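Local atomic coordinates of protein-glutamate methylesterase/protein-glutamine glutaminase (Thermotoga maritima, PDB entry 3SFT), a protein that probably removes methyl groups from specific methylglutamate residues of chemoreceptors, and deamidates certain of their glutamines, as the methylesterase of bacterial chemotaxis signalling. Residues Y178-P181 with E187-I190; V153-K158 with S169-G174. One frame throughout, in Å; residues are numbered along the deposited sequence.

Interaction 1: Y178-P181 with E187-I190; sequences YVLP and EKLI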
loop_
_atom_site.group_PDB
_atom_site.type_symbol
_atom_site.label_atom_id
_atom_site.label_comp_id
_atom_site.label_asym_id
_atom_site.label_seq_id
_atom_site.Cartn_x
_atom_site.Cartn_y
_atom_site.Cartn_z
ATOM N N TYR A 178 8.998 11.982 -1.199
ATOM C CA TYR A 178 10.134 11.408 -0.486
ATOM C C TYR A 178 10.662 10.178 -1.219
ATOM O O TYR A 178 9.894 9.394 -1.783
ATOM C CB TYR A 178 9.728 10.978 0.932
ATOM C CG TYR A 178 9.158 12.081 1.786
ATOM C CD1 TYR A 178 9.994 12.988 2.444
ATOM C CD2 TYR A 178 7.780 12.231 1.932
ATOM C CE1 TYR A 178 9.469 14.017 3.224
ATOM C CE2 TYR A 178 7.246 13.256 2.708
ATOM C CZ TYR A 178 8.094 14.143 3.349
ATOM O OH TYR A 178 7.560 15.167 4.098
ATOM N N VAL A 179 11.982 10.041 -1.238
ATOM C CA VAL A 179 12.644 8.893 -1.848
ATOM C C VAL A 179 13.474 8.373 -0.684
ATOM O O VAL A 179 14.454 9.000 -0.287
ATOM C CB VAL A 179 13.551 9.310 -3.024
ATOM C CG1 VAL A 179 14.222 8.079 -3.626
ATOM C CG2 VAL A 179 12.721 10.028 -4.091
ATOM N N LEU A 180 13.052 7.253 -0.108
ATOM C CA LEU A 180 13.728 6.711 1.065
ATOM C C LEU A 180 14.010 5.220 1.041
ATOM O O LEU A 180 13.223 4.437 0.511
ATOM C CB LEU A 180 12.869 6.986 2.305
ATOM C CG LEU A 180 12.452 8.418 2.644
ATOM C CD1 LEU A 180 11.254 8.377 3.569
ATOM C CD2 LEU A 180 13.606 9.167 3.286
ATOM N N PRO A 181 15.156 4.806 1.605
ATOM C CA PRO A 181 15.456 3.373 1.625
ATOM C C PRO A 181 14.399 2.777 2.559
ATOM O O PRO A 181 13.895 3.470 3.443
ATOM C CB PRO A 181 16.867 3.326 2.212
ATOM C CG PRO A 181 16.955 4.573 3.037
ATOM C CD PRO A 181 16.274 5.589 2.155
ATOM N N GLU A 187 9.995 5.275 9.872
ATOM C CA GLU A 187 10.261 6.493 10.635
ATOM C C GLU A 187 9.528 7.676 10.030
ATOM O O GLU A 187 8.955 8.489 10.752
ATOM C CB GLU A 187 11.773 6.762 10.694
ATOM C CG GLU A 187 12.572 5.543 11.185
ATOM C CD GLU A 187 14.084 5.691 11.063
ATOM O OE1 GLU A 187 14.795 4.876 11.688
ATOM O OE2 GLU A 187 14.564 6.592 10.339
ATOM N N LYS A 188 9.524 7.751 8.702
ATOM C CA LYS A 188 8.842 8.833 8.008
ATOM C C LYS A 188 7.332 8.712 8.213
ATOM O O LYS A 188 6.655 9.713 8.448
ATOM C CB LYS A 188 9.195 8.822 6.519
ATOM C CG LYS A 188 8.525 9.912 5.695
ATOM C CD LYS A 188 8.775 11.310 6.252
ATOM C CE LYS A 188 10.240 11.704 6.180
ATOM N NZ LYS A 188 10.438 13.108 6.637
ATOM N N LEU A 189 6.814 7.485 8.148
ATOM C CA LEU A 189 5.382 7.245 8.336
ATOM C C LEU A 189 4.943 7.681 9.730
ATOM O O LEU A 189 3.912 8.339 9.884
ATOM C CB LEU A 189 5.028 5.767 8.109
ATOM C CG LEU A 189 5.115 5.255 6.664
ATOM C CD1 LEU A 189 4.735 3.774 6.597
ATOM C CD2 LEU A 189 4.207 6.094 5.768
ATOM N N ILE A 190 5.746 7.336 10.733
ATOM C CA ILE A 190 5.457 7.693 12.117
ATOM C C ILE A 190 5.365 9.209 12.311
ATOM O O ILE A 190 4.534 9.682 13.086
ATOM C CB ILE A 190 6.503 7.075 13.088
ATOM C CG1 ILE A 190 6.300 5.561 13.157
ATOM C CG2 ILE A 190 6.377 7.681 14.497
ATOM C CD1 ILE A 190 7.398 4.830 13.879
#
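Tyr178 and Lys188 meet where the last strand of the parallel, doubly wound alpha/beta sheet, 178-180, lies beside the C-terminal helix 185-192 of the CheB catalytic domain. At the start of the strand, the tyrosine ring lies beneath the aliphatic part of the lysine. Lys188 CD sits 4.1 Å from the centroid of the Tyr178 ring and only 11° off its normal, a CH-pi contact over the middle of one face. The lysine leaves the helix with CG anti to its backbone N (chi1 180°), then bends at both chi2 and chi3, which folds the chain over the ring. Its ammonium forms a salt bridge with Glu191, one turn apart on the same helix. Tyrosine suits this site because it offers a broad apolar face while being partly exposed.

Two residues after the tyrosine, Leu180 faces the helix. A branched apolar residue fits here: Leu180 CD1 touches the root of the lysine, 3.6 Å from Lys188 CB, and the two side chains cross at about a right angle. With an alanine in place of Lys188, the tyrosine face would probably lose its aliphatic cover and Glu191 this charged partner. Beyond the ring centre, the lysine chain continues toward one edge, where Lys188 NZ lies 3.7 Å from Tyr178 CE1.

Interaction 2: V153-K158 with S169-G174; sequences VIAEDK and SVIEEG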
loop_
_atom_site.group_PDB
_atom_site.type_symbol
_atom_site.label_atom_id
_atom_site.label_comp_id
_atom_site.label_asym_id
_atom_site.label_seq_id
_atom_site.Cartn_x
_atom_site.Cartn_y
_atom_site.Cartn_z
ATOM N N VAL A 153 3.226 11.154 -1.214
ATOM C CA VAL A 153 3.790 9.966 -1.845
ATOM C C VAL A 153 5.242 9.676 -1.461
ATOM O O VAL A 153 6.092 10.567 -1.448
ATOM C CB VAL A 153 3.685 10.066 -3.383
ATOM C CG1 VAL A 153 4.367 8.879 -4.050
ATOM C CG2 VAL A 153 2.229 10.161 -3.803
ATOM N N ILE A 154 5.508 8.414 -1.146
ATOM C CA ILE A 154 6.842 7.966 -0.785
ATOM C C ILE A 154 7.280 6.867 -1.750
ATOM O O ILE A 154 6.551 5.904 -1.982
ATOM C CB ILE A 154 6.883 7.403 0.652
ATOM C CG1 ILE A 154 6.531 8.494 1.663
ATOM C CG2 ILE A 154 8.261 6.847 0.956
ATOM C CD1 ILE A 154 6.297 7.967 3.077
ATOM N N ALA A 155 8.455 7.039 -2.344
ATOM C CA ALA A 155 9.002 6.049 -3.265
ATOM C C ALA A 155 10.232 5.433 -2.619
ATOM O O ALA A 155 11.012 6.134 -1.972
ATOM C CB ALA A 155 9.375 6.695 -4.582
ATOM N N GLU A 156 10.389 4.122 -2.769
ATOM C CA GLU A 156 11.533 3.434 -2.194
ATOM C C GLU A 156 12.808 3.741 -2.978
ATOM O O GLU A 156 12.829 3.685 -4.212
ATOM C CB GLU A 156 11.298 1.921 -2.130
ATOM C CG GLU A 156 12.441 1.155 -1.431
ATOM C CD GLU A 156 12.186 -0.345 -1.294
ATOM O OE1 GLU A 156 11.156 -0.839 -1.785
ATOM O OE2 GLU A 156 13.029 -1.042 -0.690
ATOM N N ASP A 157 13.854 4.115 -2.246
ATOM C CA ASP A 157 15.154 4.433 -2.819
ATOM C C ASP A 157 15.781 3.169 -3.414
ATOM O O ASP A 157 15.592 2.064 -2.896
ATOM C CB ASP A 157 16.063 5.015 -1.724
ATOM C CG ASP A 157 17.394 5.510 -2.260
ATOM O OD1 ASP A 157 17.543 6.734 -2.455
ATOM O OD2 ASP A 157 18.294 4.680 -2.481
ATOM N N LYS A 158 16.539 3.346 -4.490
ATOM C CA LYS A 158 17.210 2.246 -5.187
ATOM C C LYS A 158 18.069 1.371 -4.271
ATOM O O LYS A 158 18.248 0.180 -4.524
ATOM C CB LYS A 158 18.081 2.804 -6.322
ATOM C CG LYS A 158 18.660 1.737 -7.241
ATOM C CD LYS A 158 19.559 2.335 -8.314
ATOM C CE LYS A 158 20.087 1.260 -9.256
ATOM N NZ LYS A 158 19.005 0.639 -10.072
ATOM N N SER A 169 9.566 4.798 -11.724
ATOM C CA SER A 169 8.498 5.305 -12.578
ATOM C C SER A 169 7.723 6.415 -11.865
ATOM O O SER A 169 7.340 7.407 -12.484
ATOM C CB SER A 169 7.558 4.174 -12.985
ATOM O OG SER A 169 6.462 4.678 -13.721
ATOM N N VAL A 170 7.503 6.239 -10.561
ATOM C CA VAL A 170 6.808 7.237 -9.749
ATOM C C VAL A 170 7.656 8.510 -9.671
ATOM O O VAL A 170 7.148 9.615 -9.867
ATOM C CB VAL A 170 6.540 6.711 -8.303
ATOM C CG1 VAL A 170 6.140 7.849 -7.374
ATOM C CG2 VAL A 170 5.455 5.654 -8.325
ATOM N N ILE A 171 8.950 8.341 -9.412
ATOM C CA ILE A 171 9.884 9.466 -9.300
ATOM C C ILE A 171 10.027 10.254 -10.607
ATOM O O ILE A 171 10.039 11.490 -10.592
ATOM C CB ILE A 171 11.291 8.990 -8.838
ATOM C CG1 ILE A 171 11.200 8.355 -7.448
ATOM C CG2 ILE A 171 12.288 10.161 -8.828
ATOM C CD1 ILE A 171 12.409 7.519 -7.085
ATOM N N GLU A 172 10.119 9.543 -11.730
ATOM C CA GLU A 172 10.266 10.191 -13.029
ATOM C C GLU A 172 9.093 11.083 -13.438
ATOM O O GLU A 172 9.257 11.981 -14.266
ATOM C CB GLU A 172 10.574 9.161 -14.116
ATOM C CG GLU A 172 11.983 8.598 -14.001
ATOM C CD GLU A 172 12.322 7.574 -15.071
ATOM O OE1 GLU A 172 11.399 7.096 -15.771
ATOM O OE2 GLU A 172 13.521 7.242 -15.207
ATOM N N GLU A 173 7.911 10.831 -12.879
ATOM C CA GLU A 173 6.747 11.656 -13.181
ATOM C C GLU A 173 6.722 12.877 -12.268
ATOM O O GLU A 173 5.961 13.818 -12.496
ATOM C CB GLU A 173 5.451 10.866 -13.000
ATOM C CG GLU A 173 5.230 9.763 -14.013
ATOM C CD GLU A 173 5.273 10.258 -15.446
ATOM O OE1 GLU A 173 4.549 11.223 -15.777
ATOM O OE2 GLU A 173 6.034 9.675 -16.242
ATOM N N GLY A 174 7.563 12.848 -11.235
ATOM C CA GLY A 174 7.635 13.937 -10.281
ATOM C C GLY A 174 6.607 13.797 -9.167
ATOM O O GLY A 174 6.336 14.760 -8.449
#
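Val153 and Ala155 of the strand pack against Val170 and Ile171 of the following helix inside a beta-alpha-beta unit, formed by strand 152-156, helix 166-172 and strand 178-180. All three direct contacts are apolar. Val153 and Val170 reach toward each other tip to tip, with Val153 CG1 3.9 Å from Val170 CG1. The chi1 values, 176° in Val153 and 166° in Val170, swing CG1 of each valine out on the side opposite its backbone N, and this sets the two methyls against each other.

Ala155, two residues further along the same face of the strand, has a single methyl, and this small side chain lets the helix come close: Ala155 CA is 6.9 Å from Val170 CA. Ala155 CB meets Ile171 CG1 at 3.8 Å and Ile171 CD1 at 4.0 Å, so the long branch of the isoleucine lies alongside the methyl. Val170 CG1 is a more distant neighbour, 4.4 Å from Ala155 CB. Ile171 also touches Val179 on the next strand, and Val153 packs on Val146 of helix 140-148. On the other face of the strand, Ile154 packs against helix 185-192.

Backbone hydrogen bonds shape the end of the helix. Gly174 N bonds to Ile171 O at 2.9 Å in a Schellman motif, where positive phi (86°) would press a side chain against the preceding carbonyl and a glycine therefore fits.

No hydrogen bond crosses between the two segments. The contact therefore depends on the fit of small and branched hydrocarbon groups, which covers this part of the sheet face without leaving a polar side-chain group to be satisfied there.

In the fold
Interactions 1 and 2 lie at one edge of the parallel sheet, their centres 12 Å apart. They come in series along the chain: strand 152-156 and helix 166-172 form interaction 2, then strand 178-180 and helix 185-192 form interaction 1. The two strands are neighbours in the sheet, linked by probable backbone hydrogen bonds from Ala155 N to Tyr178 O and from Asp157 N to Leu180 O, both 2.8 Å. The helices pack on opposite faces, so this edge is covered from both sides, as expected of a doubly wound fold. Interaction 2 is the nearer to the predicted active site, with the Val170 side chain about 8 Å from that of Asp138; interaction 1 lies away from it.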